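Local coordinates for Serpin48 (Tenebrio molitor, PDB 3OZQ), which is a highly specific serpin of insect innate immunity that inhibits the serine protease SPE, at residues Tyr359-Lys363 / Gly364-Phe368; Asn16-Thr19 / Pro20-Lys24; His190-Ala193 / Lys194-Val197. All blocks are in the same frame, centred on the assembly; numbering follows the deposited sequence.

Contact 1. Residues Tyr359-Lys363 / Gly364-Phe368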
loop_
_atom_site.group_PDB
_atom_site.type_symbol
_atom_site.label_atom_id
_atom_site.label_comp_id
_atom_site.label_asym_id
_atom_site.label_seq_id
_atom_site.Cartn_x
_atom_site.Cartn_y
_atom_site.Cartn_z
ATOM N N TYR A 359 -6.042 -7.259 3.123
ATOM C CA TYR A 359 -4.695 -6.739 3.245
ATOM C C TYR A 359 -3.664 -7.806 2.955
ATOM O O TYR A 359 -3.874 -8.983 3.240
ATOM C CB TYR A 359 -4.454 -6.054 4.604
ATOM C CG TYR A 359 -4.542 -6.942 5.840
ATOM C CD1 TYR A 359 -5.684 -6.947 6.635
ATOM C CD2 TYR A 359 -3.463 -7.727 6.238
ATOM C CE1 TYR A 359 -5.765 -7.733 7.776
ATOM C CE2 TYR A 359 -3.538 -8.529 7.382
ATOM C CZ TYR A 359 -4.693 -8.518 8.140
ATOM O OH TYR A 359 -4.783 -9.289 9.274
ATOM N N ILE A 360 -2.556 -7.378 2.361
ATOM C CA ILE A 360 -1.474 -8.277 2.015
ATOM C C ILE A 360 -0.367 -8.116 3.059
ATOM O O ILE A 360 0.055 -6.989 3.354
ATOM C CB ILE A 360 -0.919 -7.953 0.615
ATOM C CG1 ILE A 360 -1.941 -8.323 -0.472
ATOM C CG2 ILE A 360 0.369 -8.705 0.353
ATOM C CD1 ILE A 360 -1.391 -8.180 -1.845
ATOM N N LYS A 361 0.085 -9.234 3.622
ATOM C CA LYS A 361 1.185 -9.230 4.597
ATOM C C LYS A 361 2.375 -9.976 4.054
ATOM O O LYS A 361 2.227 -10.977 3.353
ATOM C CB LYS A 361 0.806 -9.917 5.905
ATOM C CG LYS A 361 0.008 -9.108 6.895
ATOM C CD LYS A 361 -0.100 -9.856 8.242
ATOM C CE LYS A 361 -0.756 -11.228 8.071
ATOM N NZ LYS A 361 -0.931 -11.976 9.365
ATOM N N VAL A 362 3.564 -9.493 4.395
ATOM C CA VAL A 362 4.775 -10.248 4.151
ATOM C C VAL A 362 5.586 -10.283 5.438
ATOM O O VAL A 362 5.988 -9.240 5.958
ATOM C CB VAL A 362 5.606 -9.652 3.013
ATOM C CG1 VAL A 362 6.975 -10.317 2.962
ATOM C CG2 VAL A 362 4.874 -9.808 1.682
ATOM N N LYS A 363 5.791 -11.484 5.970
ATOM C CA LYS A 363 6.602 -11.652 7.167
ATOM C C LYS A 363 6.070 -10.791 8.305
ATOM O O LYS A 363 6.826 -10.052 8.956
ATOM C CB LYS A 363 8.066 -11.324 6.850
ATOM C CG LYS A 363 8.512 -11.971 5.542
ATOM C CD LYS A 363 10.012 -11.906 5.315
ATOM C CE LYS A 363 10.390 -12.688 4.054
ATOM N NZ LYS A 363 11.866 -12.763 3.831
ATOM N N GLY A 364 4.760 -10.882 8.528
ATOM C CA GLY A 364 4.094 -10.164 9.604
ATOM C C GLY A 364 3.869 -8.685 9.308
ATOM O O GLY A 364 3.206 -7.978 10.068
ATOM N N MET A 365 4.409 -8.205 8.199
ATOM C CA MET A 365 4.216 -6.797 7.873
ATOM C C MET A 365 3.168 -6.555 6.784
ATOM O O MET A 365 3.242 -7.128 5.695
ATOM C CB MET A 365 5.529 -6.158 7.469
ATOM C CG MET A 365 5.454 -4.644 7.415
ATOM S SD MET A 365 7.027 -3.965 6.929
ATOM C CE MET A 365 7.196 -4.628 5.281
ATOM N N ILE A 366 2.201 -5.696 7.091
ATOM C CA ILE A 366 1.205 -5.272 6.106
ATOM C C ILE A 366 1.818 -4.420 4.987
ATOM O O ILE A 366 2.416 -3.378 5.243
ATOM C CB ILE A 366 0.054 -4.510 6.777
ATOM C CG1 ILE A 366 -0.667 -5.428 7.767
ATOM C CG2 ILE A 366 -0.947 -3.982 5.717
ATOM C CD1 ILE A 366 -1.772 -4.755 8.545
ATOM N N LEU A 367 1.664 -4.880 3.749
ATOM C CA LEU A 367 2.178 -4.202 2.565
ATOM C C LEU A 367 1.119 -3.368 1.832
ATOM O O LEU A 367 1.407 -2.290 1.317
ATOM C CB LEU A 367 2.759 -5.227 1.593
ATOM C CG LEU A 367 4.276 -5.395 1.630
ATOM C CD1 LEU A 367 4.735 -5.794 3.028
ATOM C CD2 LEU A 367 4.755 -6.378 0.574
ATOM N N PHE A 368 -0.097 -3.893 1.778
ATOM C CA PHE A 368 -1.211 -3.252 1.094
ATOM C C PHE A 368 -2.464 -3.473 1.920
ATOM O O PHE A 368 -2.596 -4.495 2.582
ATOM C CB PHE A 368 -1.455 -3.900 -0.268
ATOM C CG PHE A 368 -0.501 -3.466 -1.344
ATOM C CD1 PHE A 368 -0.708 -2.280 -2.032
ATOM C CD2 PHE A 368 0.575 -4.263 -1.700
ATOM C CE1 PHE A 368 0.146 -1.884 -3.051
ATOM C CE2 PHE A 368 1.444 -3.871 -2.719
ATOM C CZ PHE A 368 1.220 -2.681 -3.396
#
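Val362 and Leu367 make the apolar centre of this tight hairpin, CG2 of Val362 lying 3.6 Å from CD2 of Leu367 where the two branched side chains meet at a slant. The valine offers that methyl because CG1 takes the place opposite the backbone N (chi1 170°), which leaves CG2 to reach across the strand. Farther from the turn, Ile360 and Phe368 stand base to base, CB of Ile360 being 4.2 Å from CB of Phe368. Phe171 of strand 163-174 packs against Ile360, Leu367 and Phe368 from outside the hairpin.

Lys361 and Ile366 project from the other face. Ile366 lays CD1 over one face of the Tyr359 ring, displaced toward its rim, and brings CG1 to 3.9 Å from CD2 of Tyr359; CG of Lys361 sits at the edge of the same ring, in its plane. Beyond a bend at chi3, the lysine chain leads away, and NZ makes a long, weak ion pair with Glu223.

The backbone supplies the polar part. Leu367 N donates to Ile360 O at 2.7 Å in a nearly straight bond, and Phe368 N adds a weak one to the same oxygen at 3.5 Å: a classic beta bulge. Nearer the turn, Val362 N reaches Met365 O at 2.7 Å, while Met365 N approaches Val362 O at 2.9 Å from above the carbonyl plane. Lys363 and Gly364 form the corners of the type I' turn; the positive phi at Gly364 (77°) favours glycine, and a CB there would probably crowd Lys363 O.

Mostly apolar side chains thus line the faces, cross-strand bonds tie Ile360, Val362, Met365 and Leu367, Asn16 of helix 10-29 meets Ile366 N, strand 231-237 pairs with Tyr359 and Lys361, and the fully exposed Lys363 and Gly364 are left to the turn.

Contact 2. Residues Asn16-Thr19 / Pro20-Lys24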
loop_
_atom_site.group_PDB
_atom_site.type_symbol
_atom_site.label_atom_id
_atom_site.label_comp_id
_atom_site.label_asym_id
_atom_site.label_seq_id
_atom_site.Cartn_x
_atom_site.Cartn_y
_atom_site.Cartn_z
ATOM N N ASN A 16 2.375 -1.435 10.774
ATOM C CA ASN A 16 1.093 -2.076 11.028
ATOM C C ASN A 16 0.135 -1.174 11.779
ATOM O O ASN A 16 -1.067 -1.220 11.544
ATOM C CB ASN A 16 1.269 -3.415 11.755
ATOM C CG ASN A 16 2.037 -4.418 10.927
ATOM O OD1 ASN A 16 2.289 -4.191 9.746
ATOM N ND2 ASN A 16 2.418 -5.529 11.537
ATOM N N SER A 17 0.657 -0.345 12.676
ATOM C CA SER A 17 -0.204 0.595 13.380
ATOM C C SER A 17 -0.488 1.829 12.514
ATOM O O SER A 17 -1.534 2.470 12.650
ATOM C CB SER A 17 0.409 0.991 14.726
ATOM O OG SER A 17 1.784 1.309 14.594
ATOM N N PHE A 18 0.445 2.141 11.621
ATOM C CA PHE A 18 0.288 3.232 10.658
ATOM C C PHE A 18 -0.834 2.899 9.681
ATOM O O PHE A 18 -1.577 3.777 9.232
ATOM C CB PHE A 18 1.614 3.424 9.906
ATOM C CG PHE A 18 1.660 4.630 9.005
ATOM C CD1 PHE A 18 1.379 5.896 9.489
ATOM C CD2 PHE A 18 2.050 4.497 7.672
ATOM C CE1 PHE A 18 1.454 7.013 8.650
ATOM C CE2 PHE A 18 2.137 5.600 6.835
ATOM C CZ PHE A 18 1.835 6.868 7.321
ATOM N N THR A 19 -0.965 1.611 9.382
ATOM C CA THR A 19 -1.867 1.139 8.332
ATOM C C THR A 19 -3.334 1.532 8.530
ATOM O O THR A 19 -3.946 2.116 7.626
ATOM C CB THR A 19 -1.704 -0.362 8.097
ATOM O OG1 THR A 19 -0.385 -0.611 7.590
ATOM C CG2 THR A 19 -2.739 -0.873 7.093
ATOM N N PRO A 20 -3.904 1.227 9.709
ATOM C CA PRO A 20 -5.297 1.609 9.962
ATOM C C PRO A 20 -5.494 3.112 10.001
ATOM O O PRO A 20 -6.561 3.571 9.606
ATOM C CB PRO A 20 -5.594 1.005 11.341
ATOM C CG PRO A 20 -4.257 0.715 11.947
ATOM C CD PRO A 20 -3.359 0.391 10.795
ATOM N N SER A 21 -4.494 3.858 10.472
ATOM C CA SER A 21 -4.590 5.308 10.488
ATOM C C SER A 21 -4.677 5.815 9.056
ATOM O O SER A 21 -5.471 6.690 8.754
ATOM C CB SER A 21 -3.387 5.938 11.204
ATOM O OG SER A 21 -3.299 5.504 12.555
ATOM N N VAL A 22 -3.857 5.252 8.175
ATOM C CA VAL A 22 -3.908 5.620 6.765
ATOM C C VAL A 22 -5.245 5.248 6.127
ATOM O O VAL A 22 -5.862 6.074 5.446
ATOM C CB VAL A 22 -2.723 5.032 5.977
ATOM C CG1 VAL A 22 -2.916 5.249 4.482
ATOM C CG2 VAL A 22 -1.421 5.709 6.422
ATOM N N TYR A 23 -5.703 4.015 6.369
ATOM C CA TYR A 23 -6.965 3.539 5.815
ATOM C C TYR A 23 -8.084 4.516 6.182
ATOM O O TYR A 23 -8.864 4.930 5.322
ATOM C CB TYR A 23 -7.253 2.103 6.315
ATOM C CG TYR A 23 -8.518 1.446 5.817
ATOM C CD1 TYR A 23 -8.466 0.329 4.985
ATOM C CD2 TYR A 23 -9.764 1.922 6.195
ATOM C CE1 TYR A 23 -9.634 -0.295 4.543
ATOM C CE2 TYR A 23 -10.929 1.312 5.762
ATOM C CZ TYR A 23 -10.859 0.207 4.934
ATOM O OH TYR A 23 -12.026 -0.380 4.510
ATOM N N LYS A 24 -8.146 4.899 7.456
ATOM C CA LYS A 24 -9.212 5.778 7.948
ATOM C C LYS A 24 -9.230 7.101 7.209
ATOM O O LYS A 24 -10.285 7.653 6.921
ATOM C CB LYS A 24 -9.060 6.033 9.455
ATOM C CG LYS A 24 -10.276 6.697 10.095
ATOM C CD LYS A 24 -10.219 6.647 11.629
ATOM C CE LYS A 24 -10.644 5.279 12.189
ATOM N NZ LYS A 24 -12.133 5.098 12.352
#
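Phe18 and Val22, one helical turn apart, form the tight side of this contact. CG2 of Val22 sits over one face of the Phe18 ring, 3.6 Å from its centroid and 15° off the normal, a CH-pi contact. Phe18 turns its CG opposite the backbone N (chi1 -172°), which sets the ring face against that methyl. In the backbone, Val22 N bonds to Phe18 O at 2.9 Å, and Tyr23 N to Thr19 O at 2.9 Å. The proline ring crowds the residue before it, with Pro20 CD 3.3 Å from Thr19 CB across the peptide bond.

Pro20 has no N-H to give back to the preceding turn; instead its CD lies 2.9 Å from Asn16 O, and the helix kinks there. The Asn16 side chain itself binds Gly364 O and Ile366 N. Ser17 and Ser21 mark the looser, more solvent-facing side, with Ser21 OG 3.5 Å from Ser17 O; the Ser17 hydroxyl bonds back to the carbonyls of Asn13 and Ala14.

Phe18 and Val22 touch helices 38-50 and 279-286, Thr19 strand 365-372: helix 10-29 corresponds to helix A of the serpin fold, here kinked at a proline.

Contact 3. Residues His190-Ala193 / Lys194-Val197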
loop_
_atom_site.group_PDB
_atom_site.type_symbol
_atom_site.label_atom_id
_atom_site.label_comp_id
_atom_site.label_asym_id
_atom_site.label_seq_id
_atom_site.Cartn_x
_atom_site.Cartn_y
_atom_site.Cartn_z
ATOM N N HIS A 190 -23.627 -9.128 -2.898
ATOM C CA HIS A 190 -24.523 -8.141 -2.320
ATOM C C HIS A 190 -23.772 -6.894 -1.898
ATOM O O HIS A 190 -23.060 -6.916 -0.905
ATOM C CB HIS A 190 -25.224 -8.726 -1.096
ATOM C CG HIS A 190 -25.921 -10.019 -1.366
ATOM N ND1 HIS A 190 -27.058 -10.101 -2.142
ATOM C CD2 HIS A 190 -25.645 -11.282 -0.963
ATOM C CE1 HIS A 190 -27.450 -11.361 -2.209
ATOM N NE2 HIS A 190 -26.613 -12.097 -1.499
ATOM N N LYS A 191 -23.951 -5.807 -2.644
ATOM C CA LYS A 191 -23.365 -4.522 -2.285
ATOM C C LYS A 191 -24.056 -3.977 -1.040
ATOM O O LYS A 191 -23.514 -3.129 -0.322
ATOM C CB LYS A 191 -23.510 -3.530 -3.439
ATOM C CG LYS A 191 -22.926 -4.025 -4.754
ATOM C CD LYS A 191 -23.149 -3.020 -5.873
ATOM C CE LYS A 191 -22.730 -3.593 -7.222
ATOM N NZ LYS A 191 -23.108 -2.703 -8.375
ATOM N N SER A 192 -25.269 -4.477 -0.809
ATOM C CA SER A 192 -26.063 -4.166 0.373
ATOM C C SER A 192 -27.271 -5.075 0.316
ATOM O O SER A 192 -27.439 -5.826 -0.651
ATOM C CB SER A 192 -26.499 -2.698 0.395
ATOM O OG SER A 192 -27.279 -2.355 -0.735
ATOM N N ALA A 193 -28.108 -5.028 1.346
ATOM C CA ALA A 193 -29.298 -5.872 1.376
ATOM C C ALA A 193 -30.092 -5.732 0.078
ATOM O O ALA A 193 -30.298 -6.709 -0.636
ATOM C CB ALA A 193 -30.162 -5.530 2.572
ATOM N N LYS A 194 -30.495 -4.506 -0.240
ATOM C CA LYS A 194 -31.429 -4.263 -1.340
ATOM C C LYS A 194 -30.876 -4.466 -2.759
ATOM O O LYS A 194 -31.646 -4.686 -3.690
ATOM C CB LYS A 194 -32.060 -2.868 -1.221
ATOM C CG LYS A 194 -33.264 -2.659 -2.142
ATOM C CD LYS A 194 -33.677 -1.191 -2.238
ATOM C CE LYS A 194 -34.828 -1.005 -3.232
ATOM N NZ LYS A 194 -35.095 0.437 -3.546
ATOM N N GLU A 195 -29.561 -4.393 -2.945
ATOM C CA GLU A 195 -29.017 -4.555 -4.296
ATOM C C GLU A 195 -27.991 -5.681 -4.455
ATOM O O GLU A 195 -27.059 -5.814 -3.651
ATOM C CB GLU A 195 -28.462 -3.235 -4.839
ATOM C CG GLU A 195 -27.350 -2.632 -4.012
ATOM C CD GLU A 195 -26.514 -1.633 -4.800
ATOM O OE1 GLU A 195 -26.733 -1.496 -6.027
ATOM O OE2 GLU A 195 -25.633 -0.989 -4.187
ATOM N N VAL A 196 -28.172 -6.466 -5.518
ATOM C CA VAL A 196 -27.337 -7.631 -5.820
ATOM C C VAL A 196 -26.771 -7.559 -7.238
ATOM O O VAL A 196 -27.388 -6.976 -8.136
ATOM C CB VAL A 196 -28.159 -8.932 -5.739
ATOM C CG1 VAL A 196 -27.281 -10.147 -6.029
ATOM C CG2 VAL A 196 -28.838 -9.051 -4.390
ATOM N N VAL A 197 -25.608 -8.175 -7.445
ATOM C CA VAL A 197 -25.052 -8.292 -8.786
ATOM C C VAL A 197 -24.452 -9.675 -9.044
ATOM O O VAL A 197 -24.161 -10.435 -8.114
ATOM C CB VAL A 197 -24.006 -7.195 -9.068
ATOM C CG1 VAL A 197 -22.796 -7.366 -8.168
ATOM C CG2 VAL A 197 -23.591 -7.218 -10.529
#
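The loop of a beta hairpin turns here, carrying the chain from strand 185-190 into strand 196-205, the pair that corresponds to part of sheet C in the serpin fold. His190 and Val196 face each other as an antiparallel non-hydrogen-bonded pair, their side chains alongside and pointing the same way. CG2 of Val196 comes up to the edge of the imidazole, in the ring plane, 3.1 Å from ND1 of His190 and 3.5 Å from its CE1. An alanine at His190 removes the ring edge that Val196 CG2 rests on, and the exposed valine would probably be left freer to turn.

The backbone bonds are loose. Lys191 N reaches Glu195 O at 3.3 Å in a weak, bent bond, and Glu195 N makes a second weak one to Ser192 O at 3.4 Å. Side chains also meet across the turn. Glu195 holds its CG between the backbone N and the carbonyl carbon (chi1 60°), which brings the carboxylate across the extended chain of Lys191, the two meeting at a slant: OE2 of Glu195 is 3.4 Å from CB of Lys191. The charged ends stop short of a salt bridge, with Lys191 NZ 4.5 Å from Glu195 OE1, so any attraction is probably modest at this exposed position. Ser192 OG also touches the glutamate, 3.3 Å from CG of Glu195. Farther along the lysine, CE of Lys191 meets CG1 of Val197 at 3.9 Å.

Glu241 accepts a hydrogen bond from Ala193 N, anchoring the tip of the turn to the segment after strand 231-237. At the base of the hairpin, the backbone of Val197 pairs with Phe189 of strand 185-190, and the backbone of His190 with Asp353, between strands 348-351 and 356-362.

From the N terminus, contact 2 comes first and lies wholly within helix 10-29. Contact 3 follows, closing the loop between strands 185-190 and 196-205, and contact 1 comes last, closing the hairpin of strands 356-362 and 365-372 near the C terminus. The three run in series; none nests in or crosses another. Contacts 1 and 2 nevertheless touch, their centres 12 Å apart: the Asn16 amide grips the backbone of the late hairpin and Thr19 packs on Ile366, tying the first helix to the last strands. Contact 3 stands apart at the surface, its nearest atoms about 13 Å from contact 2 and about 17 Å from contact 1.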